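Local coordinates for protein 2-oxoadipate dioxygenase/decarboxylase, chloroplastic/amyloplastic (Oryza sativa, PDB 6W1K) that uses iron(II) and molecular oxygen to decarboxylate and hydroxylate 2-oxoadipate to D-2-hydroxyglutarate, a step of plant lysine breakdown, at residues V25-M29 with T155-T159; V67-G71 with R145-N151; F79-Y84 with L119-I124; W185-N189 with I261-Y265. All coordinates share one frame; numbering follows the deposited sequence.

Contact 1 of 4, residues V25-M29 with T155-T159; sequences VISNM and TLAST
Val-25 and Thr-159 meet methyl to methyl, CG1 of the valine lying 3.6 Å from CG2 of the threonine. The same valine methyl also reaches back one helical turn, where it lies 3.7 Å from Thr-155 CG2. With CG1 anti to the backbone N (chi1 175°), this branch is the one that points between the two threonine methyls. Met-29 adds a second strip of contact. Its chain runs extended beyond CG, which carries CE to within 3.9 Å of Thr-155 CG2 and also lays CG and CE alongside Ser-158, each 3.7 Å from OG. That hydroxyl is not left facing sulfur and carbon alone, since it hydrogen-bonds to the carbonyl of Tyr-191.

At the next level, the backbones come together where the CA atoms of Met-29 and Thr-159 are 4.6 Å apart. Beside this point one water bridges two carbonyls, donating to Asn-28 O at 3.0 Å and to Thr-159 O at 2.7 Å. The segment axes are inclined by 51° and separated by 9.0 Å at closest approach.

The contact thus sets helix 16-36 against the short helix 154-160. Helix 72-81 closes in through Phe-78 on Val-25 and Leu-75 on Thr-155, while Phe-62 of strand 57-65 packs against both Met-29 and Ser-158.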
loop_
_atom_site.group_PDB
_atom_site.type_symbol
_atom_site.label_atom_id
_atom_site.label_comp_id
_atom_site.label_asym_id
_atom_site.label_seq_id
_atom_site.Cartn_x
_atom_site.Cartn_y
_atom_site.Cartn_z
ATOM N N VAL A 25 3.463 -10.124 -12.624
ATOM C CA VAL A 25 2.886 -8.789 -12.687
ATOM C C VAL A 25 3.238 -7.998 -11.427
ATOM O O VAL A 25 3.648 -6.825 -11.498
ATOM C CB VAL A 25 1.357 -8.861 -12.899
ATOM C CG1 VAL A 25 0.738 -7.443 -12.841
ATOM C CG2 VAL A 25 0.972 -9.485 -14.253
ATOM N N ILE A 26 3.055 -8.600 -10.254
ATOM C CA ILE A 26 3.315 -7.834 -9.041
ATOM C C ILE A 26 4.810 -7.636 -8.901
ATOM O O ILE A 26 5.245 -6.658 -8.285
ATOM C CB ILE A 26 2.681 -8.440 -7.766
ATOM C CG1 ILE A 26 3.044 -9.901 -7.535
ATOM C CG2 ILE A 26 1.178 -8.253 -7.837
ATOM C CD1 ILE A 26 2.766 -10.390 -6.100
ATOM N N SER A 27 5.601 -8.511 -9.516
ATOM C CA SER A 27 7.045 -8.315 -9.541
ATOM C C SER A 27 7.403 -7.074 -10.336
ATOM O O SER A 27 8.276 -6.301 -9.928
ATOM C CB SER A 27 7.723 -9.558 -10.113
ATOM O OG SER A 27 9.080 -9.306 -10.312
ATOM N N ASN A 28 6.693 -6.828 -11.443
ATOM C CA ASN A 28 6.952 -5.622 -12.222
ATOM C C ASN A 28 6.477 -4.376 -11.487
ATOM O O ASN A 28 7.127 -3.335 -11.561
ATOM C CB ASN A 28 6.304 -5.748 -13.607
ATOM C CG ASN A 28 7.119 -6.620 -14.519
ATOM O OD1 ASN A 28 8.329 -6.660 -14.386
ATOM N ND2 ASN A 28 6.476 -7.354 -15.412
ATOM N N MET A 29 5.359 -4.458 -10.749
ATOM C CA MET A 29 4.969 -3.322 -9.920
ATOM C C MET A 29 6.076 -2.989 -8.929
ATOM O O MET A 29 6.421 -1.817 -8.732
ATOM C CB MET A 29 3.664 -3.623 -9.183
ATOM C CG MET A 29 2.460 -3.861 -10.096
ATOM S SD MET A 29 1.016 -4.401 -9.136
ATOM C CE MET A 29 -0.332 -3.973 -10.211
ATOM N N THR A 155 -3.581 -1.659 -14.537
ATOM C CA THR A 155 -2.467 -2.539 -14.179
ATOM C C THR A 155 -1.288 -2.390 -15.131
ATOM O O THR A 155 -0.129 -2.396 -14.696
ATOM C CB THR A 155 -2.974 -3.984 -14.150
ATOM O OG1 THR A 155 -4.124 -4.011 -13.304
ATOM C CG2 THR A 155 -1.930 -4.921 -13.600
ATOM N N LEU A 156 -1.561 -2.246 -16.424
ATOM C CA LEU A 156 -0.520 -1.904 -17.384
ATOM C C LEU A 156 0.197 -0.626 -16.981
ATOM O O LEU A 156 1.429 -0.554 -17.001
ATOM C CB LEU A 156 -1.146 -1.757 -18.766
ATOM C CG LEU A 156 -1.038 -2.796 -19.870
ATOM C CD1 LEU A 156 -1.728 -2.172 -21.076
ATOM C CD2 LEU A 156 0.389 -3.110 -20.107
ATOM N N ALA A 157 -0.568 0.398 -16.597
ATOM C CA ALA A 157 0.029 1.642 -16.108
ATOM C C ALA A 157 0.928 1.388 -14.895
ATOM O O ALA A 157 2.056 1.896 -14.816
ATOM C CB ALA A 157 -1.074 2.635 -15.763
ATOM N N SER A 158 0.450 0.587 -13.951
ATOM C CA SER A 158 1.209 0.330 -12.733
ATOM C C SER A 158 2.481 -0.457 -13.027
ATOM O O SER A 158 3.536 -0.175 -12.452
ATOM C CB SER A 158 0.336 -0.427 -11.730
ATOM O OG SER A 158 0.976 -0.486 -10.475
ATOM N N THR A 159 2.405 -1.452 -13.909
ATOM C CA THR A 159 3.605 -2.244 -14.184
ATOM C C THR A 159 4.645 -1.470 -14.971
ATOM O O THR A 159 5.816 -1.850 -14.977
ATOM C CB THR A 159 3.266 -3.531 -14.936
ATOM O OG1 THR A 159 2.576 -3.245 -16.165
ATOM C CG2 THR A 159 2.406 -4.443 -14.066
HETATM O O HOH W 1 8.216 -2.968 -14.323
#

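Contact 2 of 4, residues V67-G71 with R145-N151; sequences VDGYG and RTSGKGN
Tyr-70 and Ser-147 bring their hydroxyls to 2.6 Å (OH to OG), beside the ring edge and near the ring plane. In the polar group, Tyr-70 OH also donates to Gly-148 O at 2.8 Å, approaching from well above the carbonyl plane. Gly-148 is where helix 134-147 gives way to positive phi, so the phenol fastens onto the helix end. Ser-147 OG has Thr-164 OG1 as a further partner.

The dispersion component is a CH-pi contact: Asn-151 CB stands over the centre of the Tyr-70 ring, 3.3 Å from its centroid and only 7° off the normal.

The ionic component lies on the exposed side, between Arg-145 and Asp-68. Arg-145 NH2 makes a salt bridge to Asp-68 OD1 at 3.1 Å, nearly straight at 165°. The carboxylate oxygen lies in the guanidinium plane but is itself met from above its own plane. Gln-141 also bonds OD1, and a water links Arg-145 NH2 to Asp-68 O.

With a phenylalanine at Tyr-70, Gly-148 O would probably lose its phenol donor and Ser-147 a hydroxyl neighbour. Chemically, the type I' turn from Val-67 to Tyr-70 is held to the helix end in two ways: by a buried phenol with short polar contacts, and by a surface ion pair that solvent probably weakens.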
loop_
_atom_site.group_PDB
_atom_site.type_symbol
_atom_site.label_atom_id
_atom_site.label_comp_id
_atom_site.label_asym_id
_atom_site.label_seq_id
_atom_site.Cartn_x
_atom_site.Cartn_y
_atom_site.Cartn_z
ATOM N N VAL A 67 -13.654 8.839 -9.544
ATOM C CA VAL A 67 -14.492 9.548 -10.496
ATOM C C VAL A 67 -14.353 8.873 -11.856
ATOM O O VAL A 67 -13.270 8.418 -12.233
ATOM C CB VAL A 67 -14.127 11.055 -10.546
ATOM C CG1 VAL A 67 -12.732 11.293 -11.119
ATOM C CG2 VAL A 67 -15.149 11.822 -11.340
ATOM N N ASP A 68 -15.477 8.783 -12.570
ATOM C CA ASP A 68 -15.514 8.317 -13.969
ATOM C C ASP A 68 -14.815 6.976 -14.146
ATOM O O ASP A 68 -14.154 6.719 -15.151
ATOM C CB ASP A 68 -14.898 9.354 -14.912
ATOM C CG ASP A 68 -15.673 10.676 -14.939
ATOM O OD1 ASP A 68 -15.067 11.700 -15.340
ATOM O OD2 ASP A 68 -16.874 10.696 -14.560
ATOM N N GLY A 69 -14.994 6.095 -13.172
ATOM C CA GLY A 69 -14.414 4.775 -13.245
ATOM C C GLY A 69 -12.922 4.684 -12.989
ATOM O O GLY A 69 -12.353 3.615 -13.196
ATOM N N TYR A 70 -12.265 5.763 -12.580
ATOM C CA TYR A 70 -10.823 5.747 -12.305
ATOM C C TYR A 70 -10.492 5.282 -10.888
ATOM O O TYR A 70 -9.310 5.258 -10.506
ATOM C CB TYR A 70 -10.232 7.145 -12.593
ATOM C CG TYR A 70 -9.827 7.270 -14.057
ATOM C CD1 TYR A 70 -10.774 7.508 -15.050
ATOM C CD2 TYR A 70 -8.505 7.045 -14.461
ATOM C CE1 TYR A 70 -10.415 7.537 -16.390
ATOM C CE2 TYR A 70 -8.142 7.068 -15.805
ATOM C CZ TYR A 70 -9.093 7.295 -16.753
ATOM O OH TYR A 70 -8.702 7.322 -18.070
ATOM N N GLY A 71 -11.494 4.894 -10.111
ATOM C CA GLY A 71 -11.336 4.610 -8.690
ATOM C C GLY A 71 -10.949 3.179 -8.384
ATOM O O GLY A 71 -10.260 2.511 -9.155
ATOM N N ARG A 145 -10.125 13.501 -18.478
ATOM C CA ARG A 145 -10.483 13.572 -19.895
ATOM C C ARG A 145 -9.280 13.264 -20.793
ATOM O O ARG A 145 -9.419 12.550 -21.792
ATOM C CB ARG A 145 -11.085 14.933 -20.243
ATOM C CG ARG A 145 -12.522 15.106 -19.705
ATOM C CD ARG A 145 -13.503 13.990 -20.189
ATOM N NE ARG A 145 -13.858 13.025 -19.133
ATOM C CZ ARG A 145 -13.951 11.703 -19.308
ATOM N NH1 ARG A 145 -13.725 11.161 -20.507
ATOM N NH2 ARG A 145 -14.273 10.917 -18.280
ATOM N N THR A 146 -8.081 13.728 -20.421
ATOM C CA THR A 146 -6.913 13.480 -21.256
ATOM C C THR A 146 -6.518 12.007 -21.300
ATOM O O THR A 146 -5.771 11.606 -22.209
ATOM C CB THR A 146 -5.676 14.298 -20.817
ATOM O OG1 THR A 146 -5.052 13.760 -19.646
ATOM C CG2 THR A 146 -6.016 15.764 -20.576
ATOM N N SER A 147 -6.995 11.214 -20.345
ATOM C CA SER A 147 -6.628 9.805 -20.153
ATOM C C SER A 147 -7.480 8.856 -20.963
ATOM O O SER A 147 -7.101 7.695 -21.132
ATOM C CB SER A 147 -6.750 9.464 -18.661
ATOM O OG SER A 147 -6.257 8.163 -18.363
ATOM N N GLY A 148 -8.617 9.316 -21.467
ATOM C CA GLY A 148 -9.492 8.435 -22.238
ATOM C C GLY A 148 -9.890 7.197 -21.446
ATOM O O GLY A 148 -10.336 7.268 -20.296
ATOM N N LYS A 149 -9.690 6.037 -22.062
ATOM C CA LYS A 149 -9.993 4.764 -21.425
ATOM C C LYS A 149 -8.787 4.164 -20.718
ATOM O O LYS A 149 -8.744 2.944 -20.491
ATOM C CB LYS A 149 -10.570 3.808 -22.471
ATOM C CG LYS A 149 -11.978 4.246 -22.898
ATOM C CD LYS A 149 -12.692 3.151 -23.680
ATOM C CE LYS A 149 -14.072 3.597 -24.177
ATOM N NZ LYS A 149 -15.035 3.710 -23.038
ATOM N N GLY A 150 -7.831 5.000 -20.307
ATOM C CA GLY A 150 -6.710 4.516 -19.513
ATOM C C GLY A 150 -7.129 3.776 -18.255
ATOM O O GLY A 150 -6.413 2.879 -17.789
ATOM N N ASN A 151 -8.297 4.115 -17.700
ATOM C CA ASN A 151 -8.767 3.452 -16.496
ATOM C C ASN A 151 -9.022 1.967 -16.731
ATOM O O ASN A 151 -9.041 1.196 -15.773
ATOM C CB ASN A 151 -10.073 4.059 -16.018
ATOM C CG ASN A 151 -11.126 4.084 -17.121
ATOM O OD1 ASN A 151 -10.918 4.685 -18.178
ATOM N ND2 ASN A 151 -12.223 3.381 -16.909
HETATM O O HOH W 2 -14.130 7.692 -17.922
#

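Contact 3 of 4, residues F79-Y84 with L119-I124; sequences FTDFGY and LPRIFI. With OOG (2-oxoadipic acid), chain F.
Phe-79 presents a ring face to Ile-122, whose CG1 lies 3.9 Å from the ring centroid and 19° off its normal. The isoleucine end folds over the rim of the same ring, with CD1 just 3.4 Å from Phe-79 CE1. This is the tight centre of the contact, because Ile-122 is also wedged against Tyr-84, where CG1 is 3.5 Å from CE2. One isoleucine side chain, bent at chi2 (-74°), therefore packs against two aromatic rings.

Tyr-84 adds the polar grip: its OH donates to Pro-120 O at 2.6 Å, in the carbonyl plane, with the oxygen at the ring edge. A phenylalanine here would probably leave Pro-120 O without this donor and the ring freer to shift beside Ile-122.

Helix 72-81 ends in a Schellman motif with Gly-83 at C-prime, marked by Tyr-84 N to Phe-79 O and Gly-83 N to Thr-80 O; the chain then enters strand 85-92. Strand 57-65, this helix and the strands 85-92, 97-103 and 121-127 follow the beta-alpha-beta-beta-beta order of vicinal oxygen chelate modules, consistent with the glyoxalase clan, and the contact packs helix against sheet.

Packing is looser toward Ile-124, whose CD1 comes no nearer than 4.2 Å to Phe-79 CD2. The helix end beyond is the solvent side, with Asp-81 exposed. Across the strand, Phe-123 turns to the pocket and lays a ring face over 2-oxoadipate, CE1 being 3.8 Å from its C4.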
loop_
_atom_site.group_PDB
_atom_site.type_symbol
_atom_site.label_atom_id
_atom_site.label_comp_id
_atom_site.label_asym_id
_atom_site.label_seq_id
_atom_site.Cartn_x
_atom_site.Cartn_y
_atom_site.Cartn_z
ATOM N N PHE A 79 -7.176 -7.779 -9.650
ATOM C CA PHE A 79 -6.897 -8.670 -8.521
ATOM C C PHE A 79 -7.986 -9.718 -8.361
ATOM O O PHE A 79 -7.677 -10.891 -8.084
ATOM C CB PHE A 79 -6.676 -7.877 -7.218
ATOM C CG PHE A 79 -5.436 -7.047 -7.262
ATOM C CD1 PHE A 79 -4.184 -7.649 -7.155
ATOM C CD2 PHE A 79 -5.500 -5.677 -7.475
ATOM C CE1 PHE A 79 -3.052 -6.941 -7.245
ATOM C CE2 PHE A 79 -4.347 -4.964 -7.591
ATOM C CZ PHE A 79 -3.120 -5.594 -7.469
ATOM N N THR A 80 -9.264 -9.348 -8.561
ATOM C CA THR A 80 -10.317 -10.362 -8.476
ATOM C C THR A 80 -10.283 -11.334 -9.659
ATOM O O THR A 80 -10.702 -12.485 -9.505
ATOM C CB THR A 80 -11.716 -9.733 -8.348
ATOM O OG1 THR A 80 -11.984 -8.861 -9.449
ATOM C CG2 THR A 80 -11.799 -8.938 -7.029
ATOM N N ASP A 81 -9.773 -10.921 -10.831
ATOM C CA ASP A 81 -9.492 -11.880 -11.903
ATOM C C ASP A 81 -8.456 -12.938 -11.468
ATOM O O ASP A 81 -8.477 -14.068 -11.944
ATOM C CB ASP A 81 -8.966 -11.154 -13.144
ATOM C CG ASP A 81 -10.051 -10.419 -13.949
ATOM O OD1 ASP A 81 -11.263 -10.608 -13.718
ATOM O OD2 ASP A 81 -9.637 -9.624 -14.829
ATOM N N PHE A 82 -7.556 -12.584 -10.565
ATOM C CA PHE A 82 -6.565 -13.504 -10.016
ATOM C C PHE A 82 -6.896 -13.917 -8.582
ATOM O O PHE A 82 -6.011 -14.129 -7.754
ATOM C CB PHE A 82 -5.176 -12.881 -10.175
ATOM C CG PHE A 82 -4.743 -12.868 -11.622
ATOM C CD1 PHE A 82 -4.275 -14.043 -12.234
ATOM C CD2 PHE A 82 -4.892 -11.726 -12.401
ATOM C CE1 PHE A 82 -3.952 -14.086 -13.596
ATOM C CE2 PHE A 82 -4.555 -11.752 -13.755
ATOM C CZ PHE A 82 -4.083 -12.925 -14.353
ATOM N N GLY A 83 -8.186 -14.152 -8.314
ATOM C CA GLY A 83 -8.617 -14.903 -7.154
ATOM C C GLY A 83 -8.662 -14.129 -5.848
ATOM O O GLY A 83 -8.969 -14.721 -4.801
ATOM N N TYR A 84 -8.408 -12.831 -5.871
ATOM C CA TYR A 84 -8.571 -12.033 -4.665
ATOM C C TYR A 84 -10.054 -11.808 -4.357
ATOM O O TYR A 84 -10.918 -11.823 -5.234
ATOM C CB TYR A 84 -7.867 -10.692 -4.781
ATOM C CG TYR A 84 -6.388 -10.748 -4.525
ATOM C CD1 TYR A 84 -5.543 -11.352 -5.439
ATOM C CD2 TYR A 84 -5.844 -10.237 -3.344
ATOM C CE1 TYR A 84 -4.184 -11.415 -5.204
ATOM C CE2 TYR A 84 -4.497 -10.301 -3.096
ATOM C CZ TYR A 84 -3.665 -10.877 -4.045
ATOM O OH TYR A 84 -2.311 -10.961 -3.809
ATOM N N LEU A 119 1.305 -14.561 -0.900
ATOM C CA LEU A 119 0.784 -13.459 -1.695
ATOM C C LEU A 119 0.289 -12.337 -0.791
ATOM O O LEU A 119 -0.307 -12.602 0.267
ATOM C CB LEU A 119 -0.357 -13.932 -2.581
ATOM C CG LEU A 119 -0.014 -14.732 -3.829
ATOM C CD1 LEU A 119 -1.347 -15.217 -4.398
ATOM C CD2 LEU A 119 0.822 -13.960 -4.855
ATOM N N PRO A 120 0.510 -11.081 -1.169
ATOM C CA PRO A 120 0.121 -9.973 -0.292
ATOM C C PRO A 120 -1.363 -9.657 -0.402
ATOM O O PRO A 120 -2.005 -9.903 -1.429
ATOM C CB PRO A 120 0.978 -8.813 -0.807
ATOM C CG PRO A 120 1.117 -9.080 -2.316
ATOM C CD PRO A 120 1.252 -10.618 -2.372
ATOM N N ARG A 121 -1.909 -9.179 0.716
ATOM C CA ARG A 121 -3.187 -8.489 0.694
ATOM C C ARG A 121 -3.042 -7.244 -0.169
ATOM O O ARG A 121 -1.935 -6.773 -0.443
ATOM C CB ARG A 121 -3.648 -8.127 2.114
ATOM C CG ARG A 121 -3.743 -9.312 3.103
ATOM C CD ARG A 121 -3.787 -8.734 4.504
ATOM N NE ARG A 121 -3.741 -9.705 5.583
ATOM C CZ ARG A 121 -2.635 -10.270 6.050
ATOM N NH1 ARG A 121 -1.447 -9.964 5.521
ATOM N NH2 ARG A 121 -2.719 -11.129 7.042
ATOM N N ILE A 122 -4.173 -6.714 -0.628
ATOM C CA ILE A 122 -4.177 -5.487 -1.413
ATOM C C ILE A 122 -5.100 -4.473 -0.745
ATOM O O ILE A 122 -6.228 -4.799 -0.386
ATOM C CB ILE A 122 -4.614 -5.722 -2.881
ATOM C CG1 ILE A 122 -3.842 -6.869 -3.529
ATOM C CG2 ILE A 122 -4.424 -4.427 -3.663
ATOM C CD1 ILE A 122 -2.445 -6.562 -3.878
ATOM N N PHE A 123 -4.609 -3.245 -0.575
ATOM C CA PHE A 123 -5.353 -2.136 0.023
ATOM C C PHE A 123 -5.466 -1.071 -1.069
ATOM O O PHE A 123 -4.441 -0.619 -1.582
ATOM C CB PHE A 123 -4.612 -1.602 1.265
ATOM C CG PHE A 123 -5.358 -0.554 2.039
ATOM C CD1 PHE A 123 -5.421 0.769 1.584
ATOM C CD2 PHE A 123 -5.977 -0.881 3.240
ATOM C CE1 PHE A 123 -6.110 1.747 2.323
ATOM C CE2 PHE A 123 -6.670 0.081 3.979
ATOM C CZ PHE A 123 -6.744 1.391 3.519
ATOM N N ILE A 124 -6.697 -0.720 -1.476
ATOM C CA ILE A 124 -6.906 0.224 -2.574
ATOM C C ILE A 124 -7.831 1.322 -2.066
ATOM O O ILE A 124 -8.937 1.036 -1.592
ATOM C CB ILE A 124 -7.517 -0.420 -3.821
ATOM C CG1 ILE A 124 -6.698 -1.646 -4.248
ATOM C CG2 ILE A 124 -7.536 0.595 -4.935
ATOM C CD1 ILE A 124 -7.308 -2.461 -5.381
HETATM C C2 OOG F . -2.627 3.649 2.344
HETATM C C3 OOG F . -2.500 3.922 3.844
HETATM C C4 OOG F . -3.311 2.893 4.640
HETATM C C6 OOG F . -2.638 0.770 6.072
HETATM O O4 OOG F . -3.605 0.932 6.858
HETATM O O3 OOG F . -1.739 -0.052 6.355
HETATM C C5 OOG F . -2.558 1.570 4.777
HETATM C C1 OOG F . -2.025 4.782 1.501
HETATM O O1 OOG F . -2.311 4.889 0.360
HETATM O O2 OOG F . -1.130 5.703 2.049
HETATM O O5 OOG F . -1.909 1.153 3.885
#

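Contact 4 of 4, residues W185-N189 with I261-Y265; sequences WTLVN and IPRSY. With OOG (2-oxoadipic acid), chain F.
Trp-185 slides its five-membered ring past Pro-262, CD1 lying 3.7 Å from the proline CG. With CG anti to the backbone N (chi1 -169°), the indole brings NE1 to strand 258-271, where it donates to Arg-263 O at 2.8 Å, almost straight at 176° and exactly in the ring plane. The opposite side of the contact is aliphatic: Val-188 CG2 and Ile-261 CD1 meet tip to tip at 4.0 Å.

Between them, Asn-189 uses both amide hydrogens. ND2 bonds Pro-262 O at 2.9 Å across the contact and Trp-185 O at 3.0 Å within its own helix, and it sits above the rim of the indole. OD1 takes Arg-263 NH1 at 3.1 Å, from above the carbonyl plane, and a water that also donates to Ser-264 OG, itself bonded to Leu-193 O.

At the strand end Tyr-265 OH donates to 2-oxoadipate O2 at 2.8 Å, while its ring stacks on His-195, a metal ligand. Trp-185 makes a cation-pi contact with Arg-63, which also hydrogen-bonds the substrate. The chemistry therefore implies a helix end bound to backbone carbonyls just before Tyr-265, and an indole that probably helps to position a substrate-binding arginine.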
loop_
_atom_site.group_PDB
_atom_site.type_symbol
_atom_site.label_atom_id
_atom_site.label_comp_id
_atom_site.label_asym_id
_atom_site.label_seq_id
_atom_site.Cartn_x
_atom_site.Cartn_y
_atom_site.Cartn_z
ATOM N N TRP A 185 -0.627 13.758 -4.682
ATOM C CA TRP A 185 0.149 12.521 -4.817
ATOM C C TRP A 185 -0.303 11.735 -6.049
ATOM O O TRP A 185 0.514 11.310 -6.867
ATOM C CB TRP A 185 0.027 11.648 -3.544
ATOM C CG TRP A 185 1.011 10.521 -3.582
ATOM C CD1 TRP A 185 2.264 10.525 -3.037
ATOM C CD2 TRP A 185 0.859 9.240 -4.214
ATOM N NE1 TRP A 185 2.901 9.369 -3.321
ATOM C CE2 TRP A 185 2.058 8.540 -4.014
ATOM C CE3 TRP A 185 -0.166 8.621 -4.908
ATOM C CZ2 TRP A 185 2.275 7.268 -4.513
ATOM C CZ3 TRP A 185 0.035 7.332 -5.379
ATOM C CH2 TRP A 185 1.261 6.688 -5.205
ATOM N N THR A 186 -1.611 11.525 -6.184
ATOM C CA THR A 186 -2.121 10.681 -7.255
ATOM C C THR A 186 -1.953 11.333 -8.618
ATOM O O THR A 186 -1.693 10.635 -9.601
ATOM C CB THR A 186 -3.578 10.352 -6.951
ATOM O OG1 THR A 186 -3.652 9.844 -5.625
ATOM C CG2 THR A 186 -4.147 9.289 -7.837
ATOM N N LEU A 187 -2.024 12.671 -8.691
ATOM C CA LEU A 187 -1.833 13.330 -9.973
ATOM C C LEU A 187 -0.475 12.998 -10.566
ATOM O O LEU A 187 -0.353 12.766 -11.774
ATOM C CB LEU A 187 -1.992 14.857 -9.812
ATOM C CG LEU A 187 -1.928 15.623 -11.122
ATOM C CD1 LEU A 187 -3.144 15.300 -11.968
ATOM C CD2 LEU A 187 -1.849 17.153 -10.860
ATOM N N VAL A 188 0.570 12.959 -9.734
ATOM C CA VAL A 188 1.910 12.754 -10.248
ATOM C C VAL A 188 2.391 11.301 -10.134
ATOM O O VAL A 188 3.416 10.962 -10.747
ATOM C CB VAL A 188 2.922 13.701 -9.568
ATOM C CG1 VAL A 188 2.609 15.155 -9.945
ATOM C CG2 VAL A 188 2.915 13.542 -8.067
ATOM N N ASN A 189 1.688 10.440 -9.407
ATOM C CA ASN A 189 2.098 9.036 -9.272
ATOM C C ASN A 189 1.111 8.045 -9.880
ATOM O O ASN A 189 1.507 6.918 -10.200
ATOM C CB ASN A 189 2.314 8.656 -7.787
ATOM C CG ASN A 189 3.553 9.317 -7.169
ATOM O OD1 ASN A 189 4.679 8.889 -7.381
ATOM N ND2 ASN A 189 3.336 10.387 -6.418
ATOM N N ILE A 261 8.390 16.448 -5.690
ATOM C CA ILE A 261 7.131 15.739 -5.483
ATOM C C ILE A 261 7.373 14.557 -4.524
ATOM O O ILE A 261 8.480 14.011 -4.462
ATOM C CB ILE A 261 6.531 15.169 -6.799
ATOM C CG1 ILE A 261 7.502 14.179 -7.445
ATOM C CG2 ILE A 261 6.124 16.241 -7.774
ATOM C CD1 ILE A 261 6.900 13.198 -8.432
ATOM N N PRO A 262 6.317 14.086 -3.874
ATOM C CA PRO A 262 6.424 12.827 -3.116
ATOM C C PRO A 262 6.335 11.589 -4.007
ATOM O O PRO A 262 5.538 11.517 -4.943
ATOM C CB PRO A 262 5.221 12.897 -2.162
ATOM C CG PRO A 262 4.186 13.686 -2.941
ATOM C CD PRO A 262 5.005 14.736 -3.695
ATOM N N ARG A 263 7.208 10.624 -3.725
ATOM C CA ARG A 263 7.060 9.284 -4.281
ATOM C C ARG A 263 6.450 8.403 -3.184
ATOM O O ARG A 263 5.491 8.816 -2.508
ATOM C CB ARG A 263 8.396 8.768 -4.818
ATOM C CG ARG A 263 8.913 9.553 -6.054
ATOM C CD ARG A 263 7.975 9.420 -7.234
ATOM N NE ARG A 263 8.595 9.687 -8.521
ATOM C CZ ARG A 263 7.913 9.820 -9.655
ATOM N NH1 ARG A 263 6.583 9.733 -9.651
ATOM N NH2 ARG A 263 8.554 10.049 -10.790
ATOM N N SER A 264 6.963 7.200 -3.009
ATOM C CA SER A 264 6.321 6.200 -2.164
ATOM C C SER A 264 7.141 5.978 -0.906
ATOM O O SER A 264 8.171 6.612 -0.673
ATOM C CB SER A 264 6.130 4.908 -2.946
ATOM O OG SER A 264 5.278 5.148 -4.052
ATOM N N TYR A 265 6.652 5.072 -0.068
ATOM C CA TYR A 265 7.267 4.798 1.216
ATOM C C TYR A 265 7.162 3.306 1.452
ATOM O O TYR A 265 6.699 2.557 0.586
ATOM C CB TYR A 265 6.609 5.595 2.341
ATOM C CG TYR A 265 5.135 5.292 2.619
ATOM C CD1 TYR A 265 4.137 5.961 1.935
ATOM C CD2 TYR A 265 4.750 4.373 3.585
ATOM C CE1 TYR A 265 2.812 5.734 2.179
ATOM C CE2 TYR A 265 3.404 4.131 3.835
ATOM C CZ TYR A 265 2.443 4.821 3.118
ATOM O OH TYR A 265 1.101 4.625 3.333
HETATM C C2 OOG F . -2.627 3.649 2.344
HETATM C C3 OOG F . -2.500 3.922 3.844
HETATM C C4 OOG F . -3.311 2.893 4.640
HETATM C C6 OOG F . -2.638 0.770 6.072
HETATM O O4 OOG F . -3.605 0.932 6.858
HETATM O O3 OOG F . -1.739 -0.052 6.355
HETATM C C5 OOG F . -2.558 1.570 4.777
HETATM C C1 OOG F . -2.025 4.782 1.501
HETATM O O1 OOG F . -2.311 4.889 0.360
HETATM O O2 OOG F . -1.130 5.703 2.049
HETATM O O5 OOG F . -1.909 1.153 3.885
HETATM O O HOH W 3 6.124 6.490 -6.284
#

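How the contacts relate
Contacts 1 and 3 are joined directly, their centres 13 Å apart: Met-29 CE touches Phe-79 CZ at 4.2 Å and Ile-26 CD1 touches Pro-120 CD at 4.0 Å. Contact 2 lies farther out, 21 Å from the centre of the chain, with its 145-151 segment leading along the sequence into the 155-159 segment of contact 1. Contacts 3 and 4 stand on opposite sides of the chain's centre, their own centres about 22 Å apart, yet both reach the same sheet and both touch 2-oxoadipate, through Phe-123 and Tyr-265. Contact 1 remains outside the pocket, the Ser-158 side chain being about 13 Å from the substrate.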